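Local coordinates for RNA-induced transcriptional silencing complex protein tas3 (PDB 3D1B), which serves as a core subunit of the RITS complex with Ago1 and Chp1, supporting RNA interference-directed heterochromatin formation and accurate chromosome segregation in fission yeast, at residues A[29-32]-A[33-36]; A[81-84]-A[85-88]; A[109-112]-A[113-116]. All coordinates share one frame; numbering follows the deposited sequence.

Interaction 1: residues A[29-32]-A[33-36]; sequences QTNS and SCAE
The first turn of helix 32-46 is built here, where the carbonyls of Asn31 and Ser32 receive the amides that open the helix. Asn31 O takes Cys34 N at 2.7 Å, with the donor standing well above the carbonyl plane, and a longer, weak bond from Ala35 N at 3.3 Å. Asn31 sits at the N-cap position, just before the helix; its side chain makes no capping bond, and the main-chain oxygen receives the amides. One residue on, Glu36 N gives the regular helical bond to Ser32 O at 2.9 Å, fairly straight at 161°. Ser32 OG lies between its own backbone N and carbonyl carbon (chi1 65°), and Glu36 bends at chi2 to bring its carboxylate up beside the Ser32 carbonyl. Glu36 OE2 comes to 3.1 Å from Ser32 O, but both are acceptors and cannot bond. Serine suits its place by offering the carboxylate a hydroxyl: a weak hydrogen bond of 3.4 Å runs from Ser32 OG to Glu36 OE2. An acidic group at a helix N terminus would probably also be steadied by the helix dipole. On the buried side Cys34 SG packs against Asn31 CB at 3.6 Å, its modest apolar bulk meeting Phe28 of helix 26-29 and Ser63 as well. Ser33 is short enough for its OG to give a hydrogen bond to the carbonyl of Ala62.

Interaction 2: residues A[81-84]-A[85-88]; sequences LSNL and EKQT
With chi1 and chi2 of Gln87 both near -57°, its chain folds back toward Asn83, whose own CG lies anti to the backbone N (chi1 179°), beside the carbonyl carbon. The bend sends Gln87 NE2 to the main-chain oxygen of Asn83 in a nearly straight bond of 3.0 Å. Asn83 O lies almost in the plane of the Gln87 amide, whereas the donor stands above the plane of the Asn83 carbonyl. Lys86 N reaches the same oxygen from the opposite face, at 3.2 Å, so two donors grip a carbonyl at the end of a helix, where regular amide partners run out. This is the C-terminal turn of helix 74-84: Glu85 N still bonds to Leu81 O, after which Leu84 to Gln87 form a type I beta turn closed by Gln87 N to Leu84 O at 3.1 Å. Glutamine suits its place because one side chain can return an N-H to the helix end while its CG packs near Leu84 CD1, at 4.2 Å, and against Leu116 of helix 109-122. The two side-chain amides of Asn83 and Gln87 are turned 37° apart and do not bond to each other. On the outer side, a water accepts from both Asn83 ND2 and Lys86 NZ, at 2.7 Å from each, and the long lysine chain, bent at chi3, crosses Asn83 at about a right angle to reach it.

Interaction 3: residues A[109-112]-A[113-116]; sequences LDFA and SQIL
Residues 109-112 and 113-116 are successive turns of one regular alpha-helix, joined by four main-chain N-H...O bonds, each from a residue to the one four places earlier. Ser113 N bonds to Leu109 O at 2.9 Å and Gln114 N to Asp110 O at 3.1 Å; Ile115 N meets Phe111 O at 3.0 Å, nearly along the C=O axis, and Leu116 N reaches Ala112 O at the same distance. Among the side chains, Phe111 and Ile115 form the chief apolar pair. Phe111 CG is held anti to the backbone N (chi1 -173°), while the extended CG1 branch of Ile115 rises to meet the ring. Ile115 CD1 touches Phe111 CE2 at 3.5 Å, and CG1 lies 4.2 Å above one face, offset toward the rim. On the solvent side Gln114 runs its extended chain back over the preceding turn, with CG 3.3 Å from Asp110 O and NE2 coming obliquely toward the Phe111 ring. Asp110 and Gln114 are exposed, as polar residues can be, whereas Ala112 is buried and its lone methyl allows close approach to Ile98 and Val102 of helix 89-105. Ile115 adds its branched bulk against Val94 and Ile98. Phe111 also meets Phe66 and Pro67 in the loop between helices 52-60 and 74-84. Such a division between apolar and polar faces is that of an amphipathic helix within an all-alpha domain, here the C-terminal helical motif of Tas3.

In the fold
From the N terminus, interaction 1 comes first, starting helix 32-46 after the loop that follows helix 26-29. Interaction 2 follows, closing the type I turn at the end of helix 74-84, before helix 89-105, and interaction 3 lies last, within the single helix 109-122. The three are in series, neither nested nor crossed, and none closes a long loop. Interactions 1 and 2 lie on opposite sides of the chain's centre, with their own centres 26 Å apart. Interactions 2 and 3 do touch: Leu116 packs against Asn83, Leu84 and Gln87, tying the end of helix 74-84 to helix 109-122. Interaction 1 stays separate from interaction 3, with nearest atoms about 6 Å apart.

Interaction 1: residues A[29-32]-A[33-36]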
ATOM      1  N   GLN A  29     -10.779  12.805  12.929  1.00 18.02           N
ATOM      2  CA  GLN A  29     -11.750  13.873  13.153  1.00 20.13           C
ATOM      3  C   GLN A  29     -11.167  15.243  13.478  1.00 23.03           C
ATOM      4  O   GLN A  29     -11.905  16.225  13.524  1.00 24.65           O
ATOM      5  CB  GLN A  29     -12.744  13.453  14.242  1.00 21.11           C
ATOM      6  CG  GLN A  29     -13.442  12.140  13.931  1.00 23.05           C
ATOM      7  CD  GLN A  29     -14.674  11.896  14.782  1.00 24.49           C
ATOM      8  OE1 GLN A  29     -14.792  12.420  15.884  1.00 25.77           O
ATOM      9  NE2 GLN A  29     -15.592  11.076  14.276  1.00 23.09           N
ATOM     10  N   THR A  30      -9.862  15.316  13.729  1.00 20.19           N
ATOM     11  CA  THR A  30      -9.235  16.605  13.998  1.00 22.42           C
ATOM     12  C   THR A  30      -8.462  17.070  12.766  1.00 22.69           C
ATOM     13  O   THR A  30      -7.900  18.162  12.755  1.00 22.69           O
ATOM     14  CB  THR A  30      -8.275  16.555  15.216  1.00 23.91           C
ATOM     15  OG1 THR A  30      -7.307  15.517  15.039  1.00 25.61           O
ATOM     16  CG2 THR A  30      -9.055  16.309  16.491  1.00 28.02           C
ATOM     17  N   ASN A  31      -8.442  16.235  11.727  1.00 22.27           N
ATOM     18  CA  ASN A  31      -7.751  16.561  10.481  1.00 22.48           C
ATOM     19  C   ASN A  31      -8.700  16.569   9.292  1.00 23.17           C
ATOM     20  O   ASN A  31      -8.909  15.536   8.650  1.00 20.58           O
ATOM     21  CB  ASN A  31      -6.631  15.556  10.197  1.00 22.98           C
ATOM     22  CG  ASN A  31      -5.427  15.759  11.085  1.00 23.60           C
ATOM     23  OD1 ASN A  31      -5.348  15.217  12.185  1.00 24.91           O
ATOM     24  ND2 ASN A  31      -4.482  16.558  10.615  1.00 20.60           N
ATOM     25  N   SER A  32      -9.270  17.731   8.989  1.00 22.53           N
ATOM     26  CA  SER A  32     -10.194  17.829   7.865  1.00 23.89           C
ATOM     27  C   SER A  32      -9.513  17.353   6.589  1.00 22.39           C
ATOM     28  O   SER A  32     -10.172  16.872   5.670  1.00 23.05           O
ATOM     29  CB  SER A  32     -10.672  19.269   7.682  1.00 24.13           C
ATOM     30  OG  SER A  32      -9.598  20.112   7.315  1.00 32.23           O
ATOM     31  N   SER A  33      -8.192  17.496   6.535  1.00 22.18           N
ATOM     32  CA  SER A  33      -7.429  17.068   5.366  1.00 21.72           C
ATOM     33  C   SER A  33      -7.538  15.556   5.193  1.00 20.11           C
ATOM     34  O   SER A  33      -7.490  15.051   4.076  1.00 20.23           O
ATOM     35  CB  SER A  33      -5.956  17.476   5.501  1.00 22.01           C
ATOM     36  OG  SER A  33      -5.368  16.914   6.658  1.00 25.92           O
ATOM     37  N   CYS A  34      -7.683  14.835   6.301  1.00 20.42           N
ATOM     38  CA  CYS A  34      -7.829  13.385   6.230  1.00 19.87           C
ATOM     39  C   CYS A  34      -9.216  13.044   5.695  1.00 20.08           C
ATOM     40  O   CYS A  34      -9.374  12.117   4.909  1.00 21.36           O
ATOM     41  CB  CYS A  34      -7.637  12.746   7.607  1.00 20.51           C
ATOM     42  SG  CYS A  34      -5.910  12.691   8.148  1.00 21.42           S
ATOM     43  N   ALA A  35     -10.226  13.791   6.131  1.00 20.64           N
ATOM     44  CA  ALA A  35     -11.585  13.549   5.662  1.00 19.85           C
ATOM     45  C   ALA A  35     -11.640  13.817   4.160  1.00 21.15           C
ATOM     46  O   ALA A  35     -12.244  13.058   3.397  1.00 20.30           O
ATOM     47  CB  ALA A  35     -12.570  14.460   6.407  1.00 21.25           C
ATOM     48  N   GLU A  36     -10.991  14.901   3.741  1.00 21.01           N
ATOM     49  CA  GLU A  36     -10.946  15.277   2.336  1.00 22.58           C
ATOM     50  C   GLU A  36     -10.224  14.210   1.517  1.00 23.26           C
ATOM     51  O   GLU A  36     -10.622  13.897   0.396  1.00 21.45           O
ATOM     52  CB  GLU A  36     -10.244  16.629   2.185  1.00 27.06           C
ATOM     53  CG  GLU A  36     -11.113  17.813   2.598  1.00 33.19           C
ATOM     54  CD  GLU A  36     -10.314  18.960   3.193  1.00 37.96           C
ATOM     55  OE1 GLU A  36      -9.240  19.293   2.648  1.00 39.93           O
ATOM     56  OE2 GLU A  36     -10.771  19.537   4.205  1.00 40.90           O
TER

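Interaction 2: residues A[81-84]-A[85-88]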
ATOM      1  N   LEU A  81       6.830  -1.327  18.378  1.00 15.42           N
ATOM      2  CA  LEU A  81       6.669  -2.331  17.330  1.00 15.65           C
ATOM      3  C   LEU A  81       6.354  -3.709  17.905  1.00 17.80           C
ATOM      4  O   LEU A  81       5.581  -4.464  17.317  1.00 16.79           O
ATOM      5  CB  LEU A  81       7.927  -2.396  16.454  1.00 15.33           C
ATOM      6  CG  LEU A  81       8.167  -1.161  15.569  1.00 14.65           C
ATOM      7  CD1 LEU A  81       9.517  -1.275  14.872  1.00 16.69           C
ATOM      8  CD2 LEU A  81       7.039  -1.028  14.542  1.00 15.51           C
ATOM      9  N   SER A  82       6.948  -4.043  19.047  1.00 17.76           N
ATOM     10  CA  SER A  82       6.671  -5.342  19.657  1.00 19.97           C
ATOM     11  C   SER A  82       5.207  -5.390  20.062  1.00 20.80           C
ATOM     12  O   SER A  82       4.551  -6.423  19.942  1.00 23.21           O
ATOM     13  CB  SER A  82       7.555  -5.580  20.887  1.00 23.06           C
ATOM     14  OG  SER A  82       8.788  -6.182  20.519  1.00 27.30           O
ATOM     15  N   ASN A  83       4.692  -4.257  20.527  1.00 19.85           N
ATOM     16  CA  ASN A  83       3.303  -4.177  20.945  1.00 20.90           C
ATOM     17  C   ASN A  83       2.380  -4.202  19.735  1.00 19.39           C
ATOM     18  O   ASN A  83       1.297  -4.784  19.784  1.00 18.78           O
ATOM     19  CB  ASN A  83       3.069  -2.897  21.757  1.00 22.12           C
ATOM     20  CG  ASN A  83       1.630  -2.745  22.195  1.00 26.85           C
ATOM     21  OD1 ASN A  83       0.882  -1.935  21.644  1.00 26.68           O
ATOM     22  ND2 ASN A  83       1.227  -3.537  23.183  1.00 23.71           N
ATOM     23  N   LEU A  84       2.824  -3.582  18.642  1.00 18.53           N
ATOM     24  CA  LEU A  84       2.033  -3.521  17.418  1.00 17.55           C
ATOM     25  C   LEU A  84       1.762  -4.909  16.845  1.00 19.13           C
ATOM     26  O   LEU A  84       0.678  -5.172  16.316  1.00 19.95           O
ATOM     27  CB  LEU A  84       2.757  -2.658  16.376  1.00 16.22           C
ATOM     28  CG  LEU A  84       2.035  -2.450  15.040  1.00 17.21           C
ATOM     29  CD1 LEU A  84       0.629  -1.882  15.283  1.00 16.94           C
ATOM     30  CD2 LEU A  84       2.848  -1.499  14.164  1.00 16.24           C
ATOM     31  N   GLU A  85       2.747  -5.796  16.949  1.00 18.83           N
ATOM     32  CA  GLU A  85       2.616  -7.160  16.434  1.00 19.82           C
ATOM     33  C   GLU A  85       1.455  -7.930  17.062  1.00 21.12           C
ATOM     34  O   GLU A  85       0.919  -8.853  16.450  1.00 21.03           O
ATOM     35  CB  GLU A  85       3.909  -7.943  16.688  1.00 22.01           C
ATOM     36  CG  GLU A  85       5.095  -7.477  15.859  1.00 24.06           C
ATOM     37  CD  GLU A  85       5.128  -8.110  14.481  1.00 25.96           C
ATOM     38  OE1 GLU A  85       4.108  -8.722  14.083  1.00 25.70           O
ATOM     39  OE2 GLU A  85       6.170  -7.987  13.798  1.00 23.63           O
ATOM     40  N   LYS A  86       1.070  -7.547  18.275  1.00 20.97           N
ATOM     41  CA  LYS A  86       0.003  -8.238  19.000  1.00 23.85           C
ATOM     42  C   LYS A  86      -1.396  -7.690  18.792  1.00 23.30           C
ATOM     43  O   LYS A  86      -2.369  -8.267  19.284  1.00 22.15           O
ATOM     44  CB  LYS A  86       0.304  -8.205  20.494  1.00 24.97           C
ATOM     45  CG  LYS A  86       1.653  -8.791  20.826  1.00 31.03           C
ATOM     46  CD  LYS A  86       1.904  -8.847  22.317  1.00 34.53           C
ATOM     47  CE  LYS A  86       2.112  -7.477  22.924  1.00 35.25           C
ATOM     48  NZ  LYS A  86       2.773  -7.634  24.248  1.00 37.43           N
ATOM     49  N   GLN A  87      -1.502  -6.588  18.065  1.00 22.69           N
ATOM     50  CA  GLN A  87      -2.797  -5.959  17.852  1.00 22.78           C
ATOM     51  C   GLN A  87      -3.739  -6.687  16.906  1.00 21.75           C
ATOM     52  O   GLN A  87      -3.338  -7.478  16.073  1.00 21.33           O
ATOM     53  CB  GLN A  87      -2.592  -4.537  17.329  1.00 23.10           C
ATOM     54  CG  GLN A  87      -1.719  -3.686  18.235  1.00 23.76           C
ATOM     55  CD  GLN A  87      -2.269  -3.589  19.640  1.00 27.69           C
ATOM     56  OE1 GLN A  87      -3.398  -3.146  19.843  1.00 29.39           O
ATOM     57  NE2 GLN A  87      -1.472  -4.002  20.624  1.00 26.41           N
ATOM     58  N   THR A  88      -5.020  -6.406  17.078  1.00 23.02           N
ATOM     59  CA  THR A  88      -6.046  -6.947  16.223  1.00 23.03           C
ATOM     60  C   THR A  88      -5.888  -6.308  14.855  1.00 22.81           C
ATOM     61  O   THR A  88      -5.205  -5.312  14.731  1.00 22.38           O
ATOM     62  CB  THR A  88      -7.424  -6.709  16.853  1.00 24.85           C
ATOM     63  OG1 THR A  88      -7.515  -5.362  17.311  1.00 25.46           O
ATOM     64  CG2 THR A  88      -7.633  -7.631  18.024  1.00 25.93           C
TER
HETATM   65  O   HOH W   1       2.646  -5.046  24.858  1.00 37.18           O

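Interaction 3: residues A[109-112]-A[113-116]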
ATOM      1  N   LEU A 109       5.765   9.569  19.217  1.00 15.52           N
ATOM      2  CA  LEU A 109       5.438   8.172  19.513  1.00 17.85           C
ATOM      3  C   LEU A 109       4.327   8.048  20.563  1.00 19.27           C
ATOM      4  O   LEU A 109       3.460   7.182  20.454  1.00 18.81           O
ATOM      5  CB  LEU A 109       6.687   7.418  19.982  1.00 20.19           C
ATOM      6  CG  LEU A 109       6.569   5.890  20.008  1.00 21.67           C
ATOM      7  CD1 LEU A 109       6.418   5.370  18.580  1.00 20.31           C
ATOM      8  CD2 LEU A 109       7.802   5.277  20.664  1.00 22.77           C
ATOM      9  N   ASP A 110       4.344   8.905  21.582  1.00 20.49           N
ATOM     10  CA  ASP A 110       3.305   8.844  22.606  1.00 22.19           C
ATOM     11  C   ASP A 110       1.937   9.072  21.970  1.00 20.71           C
ATOM     12  O   ASP A 110       0.957   8.432  22.346  1.00 20.42           O
ATOM     13  CB  ASP A 110       3.535   9.900  23.690  1.00 26.70           C
ATOM     14  CG  ASP A 110       4.804   9.658  24.478  1.00 32.96           C
ATOM     15  OD1 ASP A 110       5.031   8.505  24.899  1.00 34.89           O
ATOM     16  OD2 ASP A 110       5.569  10.626  24.685  1.00 38.26           O
ATOM     17  N   PHE A 111       1.881   9.989  21.009  1.00 18.97           N
ATOM     18  CA  PHE A 111       0.634  10.304  20.311  1.00 17.14           C
ATOM     19  C   PHE A 111       0.222   9.096  19.466  1.00 17.33           C
ATOM     20  O   PHE A 111      -0.960   8.727  19.414  1.00 17.47           O
ATOM     21  CB  PHE A 111       0.847  11.531  19.419  1.00 18.57           C
ATOM     22  CG  PHE A 111      -0.411  12.059  18.785  1.00 18.45           C
ATOM     23  CD1 PHE A 111      -1.385  12.687  19.557  1.00 22.65           C
ATOM     24  CD2 PHE A 111      -0.607  11.959  17.412  1.00 19.17           C
ATOM     25  CE1 PHE A 111      -2.540  13.215  18.961  1.00 22.68           C
ATOM     26  CE2 PHE A 111      -1.754  12.481  16.808  1.00 19.78           C
ATOM     27  CZ  PHE A 111      -2.719  13.109  17.585  1.00 20.67           C
ATOM     28  N   ALA A 112       1.198   8.477  18.808  1.00 16.79           N
ATOM     29  CA  ALA A 112       0.919   7.305  17.986  1.00 15.64           C
ATOM     30  C   ALA A 112       0.305   6.212  18.857  1.00 17.01           C
ATOM     31  O   ALA A 112      -0.623   5.530  18.443  1.00 15.85           O
ATOM     32  CB  ALA A 112       2.202   6.799  17.334  1.00 15.76           C
ATOM     33  N   SER A 113       0.830   6.046  20.068  1.00 16.28           N
ATOM     34  CA  SER A 113       0.310   5.033  20.973  1.00 16.34           C
ATOM     35  C   SER A 113      -1.139   5.333  21.357  1.00 16.70           C
ATOM     36  O   SER A 113      -1.949   4.418  21.503  1.00 16.41           O
ATOM     37  CB  SER A 113       1.184   4.936  22.226  1.00 15.77           C
ATOM     38  OG  SER A 113       2.445   4.359  21.905  1.00 19.09           O
ATOM     39  N   GLN A 114      -1.471   6.611  21.507  1.00 16.62           N
ATOM     40  CA  GLN A 114      -2.840   6.985  21.843  1.00 17.40           C
ATOM     41  C   GLN A 114      -3.778   6.613  20.694  1.00 17.66           C
ATOM     42  O   GLN A 114      -4.856   6.060  20.913  1.00 19.20           O
ATOM     43  CB  GLN A 114      -2.939   8.486  22.122  1.00 20.75           C
ATOM     44  CG  GLN A 114      -2.186   8.939  23.357  1.00 27.65           C
ATOM     45  CD  GLN A 114      -2.227  10.445  23.531  1.00 31.12           C
ATOM     46  OE1 GLN A 114      -3.298  11.033  23.690  1.00 36.66           O
ATOM     47  NE2 GLN A 114      -1.061  11.078  23.496  1.00 35.17           N
ATOM     48  N   ILE A 115      -3.367   6.917  19.466  1.00 16.52           N
ATOM     49  CA  ILE A 115      -4.183   6.601  18.298  1.00 15.80           C
ATOM     50  C   ILE A 115      -4.396   5.087  18.213  1.00 16.07           C
ATOM     51  O   ILE A 115      -5.509   4.613  17.970  1.00 16.01           O
ATOM     52  CB  ILE A 115      -3.503   7.088  16.998  1.00 13.41           C
ATOM     53  CG1 ILE A 115      -3.328   8.610  17.037  1.00 14.66           C
ATOM     54  CG2 ILE A 115      -4.344   6.696  15.791  1.00 16.54           C
ATOM     55  CD1 ILE A 115      -2.570   9.169  15.852  1.00 14.25           C
ATOM     56  N   LEU A 116      -3.326   4.328  18.422  1.00 15.13           N
ATOM     57  CA  LEU A 116      -3.413   2.875  18.357  1.00 16.77           C
ATOM     58  C   LEU A 116      -4.358   2.339  19.428  1.00 17.34           C
ATOM     59  O   LEU A 116      -5.156   1.438  19.168  1.00 19.30           O
ATOM     60  CB  LEU A 116      -2.023   2.248  18.537  1.00 15.70           C
ATOM     61  CG  LEU A 116      -2.026   0.715  18.606  1.00 15.70           C
ATOM     62  CD1 LEU A 116      -2.470   0.128  17.275  1.00 17.85           C
ATOM     63  CD2 LEU A 116      -0.631   0.216  18.966  1.00 19.72           C
TER